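Local coordinates for protein serine proteinase inhibitor 1 (Myxoma virus, PDB 6BJ5) that inhibits serine endopeptidases as a poxviral serpin and is important in the virulence of myxoma virus, at residues G39-L44 and I59-S64; S161-Q166 and K176-N181. All coordinates share one frame; numbering follows the deposited sequence.

Contact 1: residues G39-L44 and I59-S64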
ATOM      1  N   GLY A  39      -0.768  -4.442  -2.151  1.00 32.25           N
ATOM      2  CA  GLY A  39      -0.657  -5.419  -1.076  1.00 24.04           C
ATOM      3  C   GLY A  39      -2.005  -5.882  -0.550  1.00 26.07           C
ATOM      4  O   GLY A  39      -2.167  -7.042  -0.167  1.00 27.59           O
ATOM      5  N   LEU A  40      -2.973  -4.967  -0.460  1.00 24.97           N
ATOM      6  CA  LEU A  40      -4.320  -5.350  -0.047  1.00 24.68           C
ATOM      7  C   LEU A  40      -4.963  -6.256  -1.084  1.00 28.32           C
ATOM      8  O   LEU A  40      -5.459  -7.339  -0.766  1.00 34.69           O
ATOM      9  CB  LEU A  40      -5.179  -4.103   0.154  1.00 11.89           C
ATOM     10  CG  LEU A  40      -6.602  -4.391   0.638  1.00 15.26           C
ATOM     11  CD1 LEU A  40      -6.554  -5.241   1.902  1.00 14.20           C
ATOM     12  CD2 LEU A  40      -7.346  -3.083   0.950  1.00  8.67           C
ATOM     13  N   THR A  41      -4.939  -5.815  -2.343  1.00 26.97           N
ATOM     14  CA  THR A  41      -5.533  -6.537  -3.458  1.00 22.14           C
ATOM     15  C   THR A  41      -4.946  -7.932  -3.597  1.00 25.44           C
ATOM     16  O   THR A  41      -5.674  -8.893  -3.884  1.00 24.59           O
ATOM     17  CB  THR A  41      -5.326  -5.728  -4.737  1.00 23.95           C
ATOM     18  OG1 THR A  41      -6.128  -4.540  -4.665  1.00 25.91           O
ATOM     19  CG2 THR A  41      -5.721  -6.538  -5.980  1.00 18.59           C
ATOM     20  N   SER A  42      -3.623  -8.062  -3.435  1.00 21.02           N
ATOM     21  CA  SER A  42      -3.007  -9.381  -3.551  1.00 22.35           C
ATOM     22  C   SER A  42      -3.485 -10.320  -2.448  1.00 22.38           C
ATOM     23  O   SER A  42      -3.789 -11.489  -2.713  1.00 28.96           O
ATOM     24  CB  SER A  42      -1.489  -9.250  -3.529  1.00 35.71           C
ATOM     25  OG  SER A  42      -1.054  -8.393  -4.575  1.00 50.79           O
ATOM     26  N   ALA A  43      -3.619  -9.811  -1.223  1.00 23.82           N
ATOM     27  CA  ALA A  43      -4.109 -10.616  -0.110  1.00 18.34           C
ATOM     28  C   ALA A  43      -5.534 -11.091  -0.362  1.00 30.41           C
ATOM     29  O   ALA A  43      -5.840 -12.283  -0.237  1.00 32.39           O
ATOM     30  CB  ALA A  43      -4.037  -9.797   1.184  1.00  8.60           C
ATOM     31  N   LEU A  44      -6.422 -10.158  -0.727  1.00 26.73           N
ATOM     32  CA  LEU A  44      -7.811 -10.495  -1.014  1.00 15.16           C
ATOM     33  C   LEU A  44      -7.910 -11.507  -2.150  1.00 19.34           C
ATOM     34  O   LEU A  44      -8.804 -12.366  -2.152  1.00  9.72           O
ATOM     35  CB  LEU A  44      -8.588  -9.234  -1.380  1.00 16.42           C
ATOM     36  CG  LEU A  44      -8.781  -8.134  -0.345  1.00 21.41           C
ATOM     37  CD1 LEU A  44      -9.639  -7.016  -0.927  1.00 12.55           C
ATOM     38  CD2 LEU A  44      -9.431  -8.700   0.890  1.00 11.08           C
ATOM     39  N   ILE A  59     -15.749 -10.400  -2.490  1.00 31.33           N
ATOM     40  CA  ILE A  59     -14.322 -10.166  -2.616  1.00 26.88           C
ATOM     41  C   ILE A  59     -14.053  -9.895  -4.084  1.00 30.94           C
ATOM     42  O   ILE A  59     -13.485 -10.722  -4.804  1.00 32.21           O
ATOM     43  CB  ILE A  59     -13.513 -11.340  -2.043  1.00 29.00           C
ATOM     44  CG1 ILE A  59     -13.836 -11.485  -0.552  1.00 20.46           C
ATOM     45  CG2 ILE A  59     -12.024 -11.138  -2.253  1.00 31.01           C
ATOM     46  CD1 ILE A  59     -13.719 -12.889  -0.041  1.00 23.09           C
ATOM     47  N   ASP A  60     -14.487  -8.724  -4.529  1.00 37.78           N
ATOM     48  CA  ASP A  60     -14.426  -8.318  -5.930  1.00 39.87           C
ATOM     49  C   ASP A  60     -13.009  -7.834  -6.255  1.00 33.92           C
ATOM     50  O   ASP A  60     -12.651  -6.690  -5.978  1.00 30.96           O
ATOM     51  CB  ASP A  60     -15.483  -7.252  -6.193  1.00 48.14           C
ATOM     52  CG  ASP A  60     -15.916  -7.216  -7.639  1.00 63.06           C
ATOM     53  OD1 ASP A  60     -15.050  -7.375  -8.524  1.00 67.77           O
ATOM     54  OD2 ASP A  60     -17.135  -7.060  -7.887  1.00 68.98           O
ATOM     55  N   VAL A  61     -12.198  -8.701  -6.851  1.00 32.98           N
ATOM     56  CA  VAL A  61     -10.757  -8.490  -6.987  1.00 40.69           C
ATOM     57  C   VAL A  61     -10.261  -9.222  -8.230  1.00 37.71           C
ATOM     58  O   VAL A  61     -10.846 -10.252  -8.592  1.00 44.46           O
ATOM     59  CB  VAL A  61     -10.033  -8.952  -5.704  1.00 42.96           C
ATOM     60  CG1 VAL A  61      -8.581  -9.277  -5.948  1.00 54.78           C
ATOM     61  CG2 VAL A  61     -10.107  -7.859  -4.661  1.00 24.63           C
ATOM     62  N   PRO A  62      -9.246  -8.715  -8.937  1.00 35.69           N
ATOM     63  CA  PRO A  62      -8.640  -9.486 -10.044  1.00 42.18           C
ATOM     64  C   PRO A  62      -8.207 -10.883  -9.586  1.00 51.58           C
ATOM     65  O   PRO A  62      -7.557 -11.044  -8.550  1.00 52.46           O
ATOM     66  CB  PRO A  62      -7.429  -8.632 -10.450  1.00 34.97           C
ATOM     67  CG  PRO A  62      -7.796  -7.203 -10.012  1.00 27.65           C
ATOM     68  CD  PRO A  62      -8.679  -7.355  -8.796  1.00 26.27           C
ATOM     69  N   GLU A  63      -8.550 -11.914 -10.364  1.00 46.99           N
ATOM     70  CA  GLU A  63      -8.082 -13.236  -9.968  1.00 42.83           C
ATOM     71  C   GLU A  63      -6.587 -13.421 -10.164  1.00 48.77           C
ATOM     72  O   GLU A  63      -5.995 -14.289  -9.513  1.00 46.07           O
ATOM     73  CB  GLU A  63      -8.826 -14.315 -10.742  1.00 45.66           C
ATOM     74  CG  GLU A  63     -10.328 -14.278 -10.577  1.00 69.64           C
ATOM     75  CD  GLU A  63     -10.967 -15.621 -10.898  1.00 86.06           C
ATOM     76  OE1 GLU A  63     -10.209 -16.597 -11.127  1.00 87.40           O
ATOM     77  OE2 GLU A  63     -12.218 -15.698 -10.916  1.00 90.65           O
ATOM     78  N   SER A  64      -5.965 -12.632 -11.032  1.00 57.41           N
ATOM     79  CA  SER A  64      -4.522 -12.665 -11.236  1.00 63.52           C
ATOM     80  C   SER A  64      -4.022 -11.257 -10.989  1.00 59.45           C
ATOM     81  O   SER A  64      -4.508 -10.308 -11.615  1.00 71.77           O
ATOM     82  CB  SER A  64      -4.142 -13.151 -12.638  1.00 72.63           C
ATOM     83  OG  SER A  64      -2.779 -12.874 -12.906  1.00 79.96           O
TER

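Contact 2: residues S161-Q166 and K176-N181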
ATOM      1  N   SER A 161      23.591  17.920  -1.208  1.00 20.99           N
ATOM      2  CA  SER A 161      24.217  19.167  -0.771  1.00 16.55           C
ATOM      3  C   SER A 161      23.351  20.394  -1.040  1.00 24.81           C
ATOM      4  O   SER A 161      23.593  21.435  -0.429  1.00 36.39           O
ATOM      5  CB  SER A 161      25.581  19.342  -1.440  1.00 12.40           C
ATOM      6  OG  SER A 161      25.412  19.445  -2.850  1.00 31.56           O
ATOM      7  N   PHE A 162      22.336  20.292  -1.898  1.00 19.31           N
ATOM      8  CA  PHE A 162      21.414  21.395  -2.132  1.00 23.31           C
ATOM      9  C   PHE A 162      20.098  21.221  -1.383  1.00 24.48           C
ATOM     10  O   PHE A 162      19.201  22.069  -1.498  1.00 25.66           O
ATOM     11  CB  PHE A 162      21.157  21.559  -3.642  1.00 26.89           C
ATOM     12  CG  PHE A 162      22.323  22.167  -4.392  1.00 20.19           C
ATOM     13  CD1 PHE A 162      22.493  23.527  -4.444  1.00 23.94           C
ATOM     14  CD2 PHE A 162      23.255  21.363  -5.022  1.00 29.70           C
ATOM     15  CE1 PHE A 162      23.573  24.077  -5.107  1.00 26.96           C
ATOM     16  CE2 PHE A 162      24.338  21.916  -5.691  1.00 29.18           C
ATOM     17  CZ  PHE A 162      24.490  23.262  -5.734  1.00 21.87           C
ATOM     18  N   THR A 163      19.974  20.160  -0.596  1.00 20.90           N
ATOM     19  CA  THR A 163      18.820  19.989   0.270  1.00 28.17           C
ATOM     20  C   THR A 163      18.922  20.960   1.450  1.00 28.39           C
ATOM     21  O   THR A 163      19.977  21.076   2.081  1.00 33.51           O
ATOM     22  CB  THR A 163      18.766  18.540   0.756  1.00 35.71           C
ATOM     23  OG1 THR A 163      18.716  17.648  -0.372  1.00 36.59           O
ATOM     24  CG2 THR A 163      17.561  18.322   1.635  1.00 38.81           C
ATOM     25  N   THR A 164      17.843  21.678   1.741  1.00 18.15           N
ATOM     26  CA  THR A 164      17.893  22.694   2.779  1.00 24.39           C
ATOM     27  C   THR A 164      16.666  22.596   3.672  1.00 40.18           C
ATOM     28  O   THR A 164      15.617  22.094   3.269  1.00 59.57           O
ATOM     29  CB  THR A 164      17.935  24.102   2.192  1.00 24.13           C
ATOM     30  OG1 THR A 164      16.628  24.433   1.692  1.00 31.85           O
ATOM     31  CG2 THR A 164      18.962  24.174   1.053  1.00 12.32           C
ATOM     32  N   ASP A 165      16.804  23.104   4.890  1.00 38.26           N
ATOM     33  CA  ASP A 165      15.654  23.247   5.773  1.00 35.39           C
ATOM     34  C   ASP A 165      14.719  24.298   5.196  1.00 31.69           C
ATOM     35  O   ASP A 165      15.149  25.409   4.892  1.00 34.86           O
ATOM     36  CB  ASP A 165      16.095  23.663   7.181  1.00 30.92           C
ATOM     37  CG  ASP A 165      16.914  22.591   7.882  1.00 37.75           C
ATOM     38  OD1 ASP A 165      16.881  21.420   7.441  1.00 52.04           O
ATOM     39  OD2 ASP A 165      17.589  22.919   8.881  1.00 36.95           O
ATOM     40  N   GLN A 166      13.443  23.959   5.047  1.00 30.03           N
ATOM     41  CA  GLN A 166      12.467  24.882   4.495  1.00 36.68           C
ATOM     42  C   GLN A 166      11.139  24.700   5.258  1.00 39.49           C
ATOM     43  O   GLN A 166      10.951  23.690   5.919  1.00 36.27           O
ATOM     44  CB  GLN A 166      12.238  24.667   2.991  1.00 29.02           C
ATOM     45  CG  GLN A 166      13.466  24.902   2.112  1.00 30.54           C
ATOM     46  CD  GLN A 166      13.810  26.371   1.928  1.00 34.57           C
ATOM     47  OE1 GLN A 166      12.934  27.230   1.918  1.00 36.68           O
ATOM     48  NE2 GLN A 166      15.097  26.665   1.814  1.00 32.57           N
ATOM     49  N   LYS A 176       9.425  22.503   9.928  1.00 37.23           N
ATOM     50  CA  LYS A 176      10.714  22.640   9.274  1.00 34.51           C
ATOM     51  C   LYS A 176      11.037  21.269   8.724  1.00 39.70           C
ATOM     52  O   LYS A 176      11.182  20.305   9.488  1.00 41.92           O
ATOM     53  CB  LYS A 176      11.810  23.091  10.234  1.00 28.66           C
ATOM     54  CG  LYS A 176      13.165  23.087   9.591  1.00 42.36           C
ATOM     55  CD  LYS A 176      14.258  23.474  10.553  1.00 47.45           C
ATOM     56  CE  LYS A 176      14.627  22.285  11.403  1.00 47.30           C
ATOM     57  NZ  LYS A 176      15.807  22.570  12.260  1.00 49.36           N
ATOM     58  N   VAL A 177      11.092  21.167   7.405  1.00 32.03           N
ATOM     59  CA  VAL A 177      11.339  19.873   6.806  1.00 25.48           C
ATOM     60  C   VAL A 177      12.629  19.985   6.019  1.00 23.51           C
ATOM     61  O   VAL A 177      13.096  21.069   5.659  1.00 26.76           O
ATOM     62  CB  VAL A 177      10.200  19.379   5.901  1.00 24.04           C
ATOM     63  CG1 VAL A 177       8.873  19.372   6.661  1.00 16.52           C
ATOM     64  CG2 VAL A 177      10.141  20.203   4.674  1.00 25.86           C
ATOM     65  N   ARG A 178      13.189  18.823   5.762  1.00 18.35           N
ATOM     66  CA  ARG A 178      14.390  18.635   4.980  1.00 15.18           C
ATOM     67  C   ARG A 178      13.951  18.600   3.521  1.00 34.87           C
ATOM     68  O   ARG A 178      13.457  17.578   3.033  1.00 32.43           O
ATOM     69  CB  ARG A 178      14.988  17.313   5.431  1.00 32.89           C
ATOM     70  CG  ARG A 178      16.417  17.113   5.307  1.00 36.69           C
ATOM     71  CD  ARG A 178      17.199  17.939   6.254  1.00 24.05           C
ATOM     72  NE  ARG A 178      18.463  18.120   5.577  1.00 26.16           N
ATOM     73  CZ  ARG A 178      18.991  19.296   5.305  1.00 30.76           C
ATOM     74  NH1 ARG A 178      18.366  20.405   5.698  1.00 31.45           N
ATOM     75  NH2 ARG A 178      20.136  19.346   4.642  1.00 34.49           N
ATOM     76  N   MET A 179      14.077  19.731   2.840  1.00 33.97           N
ATOM     77  CA  MET A 179      13.599  19.812   1.471  1.00 36.81           C
ATOM     78  C   MET A 179      14.624  19.656   0.364  1.00 31.87           C
ATOM     79  O   MET A 179      15.632  20.359   0.307  1.00 47.22           O
ATOM     80  CB  MET A 179      12.826  21.122   1.266  1.00 35.45           C
ATOM     81  CG  MET A 179      12.281  21.307  -0.140  1.00 31.70           C
ATOM     82  SD  MET A 179      11.379  22.855  -0.339  1.00 28.43           S
ATOM     83  CE  MET A 179      10.075  22.645   0.871  1.00 25.21           C
ATOM     84  N   MET A 180      14.323  18.716  -0.523  1.00 25.60           N
ATOM     85  CA  MET A 180      15.142  18.446  -1.692  1.00 21.32           C
ATOM     86  C   MET A 180      14.789  19.410  -2.822  1.00 27.96           C
ATOM     87  O   MET A 180      13.700  19.992  -2.856  1.00 26.08           O
ATOM     88  CB  MET A 180      14.943  16.995  -2.139  1.00 17.10           C
ATOM     89  CG  MET A 180      15.121  15.986  -1.026  1.00 21.14           C
ATOM     90  SD  MET A 180      14.994  14.292  -1.637  1.00 25.70           S
ATOM     91  CE  MET A 180      13.270  14.154  -2.168  1.00 19.29           C
ATOM     92  N   ASN A 181      15.736  19.595  -3.746  1.00 31.01           N
ATOM     93  CA  ASN A 181      15.565  20.599  -4.789  1.00 34.44           C
ATOM     94  C   ASN A 181      16.380  20.197  -6.009  1.00 37.51           C
ATOM     95  O   ASN A 181      17.579  19.919  -5.888  1.00 34.42           O
ATOM     96  CB  ASN A 181      16.004  21.977  -4.286  1.00 39.38           C
ATOM     97  CG  ASN A 181      15.819  23.087  -5.323  1.00 41.44           C
ATOM     98  OD1 ASN A 181      15.355  22.863  -6.443  1.00 41.36           O
ATOM     99  ND2 ASN A 181      16.198  24.297  -4.941  1.00 37.14           N
TER
HETATM  100  O   HOH W   1      18.127  18.384  -3.076  1.00 27.65           O

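Contact 1: residues G39-L44 and I59-S64
Val-61 turns both of its methyls to the helix: with chi1 at 157°, CG1 stands anti to its own backbone N and reaches Thr-41, while CG2 swings beside that N and meets Leu-44. On the helical side, Leu-44 (chi1 -65°, chi2 -177°) carries CD1 across this valine at about a right angle. In the serpin fold, helix 37-49 lies behind the large central beta-sheet, and the loop 59-64, which follows helix 53-58, lies along a flank of this helix. Ala-43, whose small side chain suits close packing, faces strands 142-153 and 305-314 instead.

No hydrogen bond joins the segments; branched aliphatic side chains suit a contact made mostly of methyls, some of them resting against the helix carbonyl oxygens of Thr-41 and Leu-44. CD1 of Leu-44 lies 3.9 Å from CG2 of Val-61, and CG2 of Ile-59 sits 4.0 Å from CB of Leu-44. Leu-44 also touches Leu-263 of helix 260-265. Thr-41 is two-sided: OG1 bonds back to the carbonyl of Pro-37, leaving its methyl for the loop. That methyl, CG2, meets Val-61 CG1 at 4.0 Å, and the ring atom CD of Pro-62 at 4.2 Å.

Contact 2: residues S161-Q166 and K176-N181
Thr-164 and Met-179 exchange two backbone hydrogen bonds, Thr-164 N to Met-179 O at 2.9 Å and its reciprocal, and Gln-166 pairs likewise with Val-177, its N reaching Val-177 O at 3.0 Å. These are hydrogen-bonded pairs of an antiparallel hairpin, strands 164-170 and 173-185, at the edge of a serpin sheet. Between them Asp-165 and Arg-178 form the non-hydrogen-bonded pair, which has no backbone N-H...O bonds of its own, and the side chains add the link.

Asp-165 OD1 makes a salt bridge with Arg-178 NH1 at 2.5 Å, short enough for the exact value to be doubtful; its hydrogen bond is weak because the N-H points well off line, and the carboxylate and guanidinium planes stand 83° apart. A turn at chi2 (70°) bends the arginine back over the neighbouring strand. The methyl CG2 of Thr-163 lies over one guanidinium face. On the other oxygen, Asp-165 OD2 has a long salt bridge to Lys-176 NZ at 3.8 Å, while the lysine methylenes pack on Asp-165 CB.

Gln-166 and Met-179 share the other face. Gln-166 NE2 donates to Thr-164 OG1 at 2.7 Å, holding the folded glutamine chain, whose CB meets Met-179 CE at 3.6 Å. Beyond the strand start, a water donates to Thr-163 OG1 and accepts from Asn-181 N at 2.8 Å; Thr-163 OG1 also bonds Glu-303, and the Asn-181 amide oxygen bonds Gln-245. Lys-176 pairs in turn with a strand of the second chain.

One acid facing two bases on a largely exposed face probably gives this edge electrostatic cohesion that solvent partly screens, whereas the register itself rests on the backbone bonds.

In the fold
The two contacts lie on opposite sides of the chain's centre, 39 Å apart between their centres, and share no helix or strand. Contact 1, about 11 Å from the chain centre, joins a largely buried helix behind the main sheet to a loop whose outer residues face solvent; it relies on apolar methyls and has no hydrogen bond across it. Contact 2, some 28 Å out, ties two neighbouring strands into a hairpin by backbone bonds, with Asp-165 and its two bases on one face and Met-179 against Gln-166 on the other. Contact 1 therefore closes a helix against its covering loop, while contact 2 attaches the strand that is outermost within this chain.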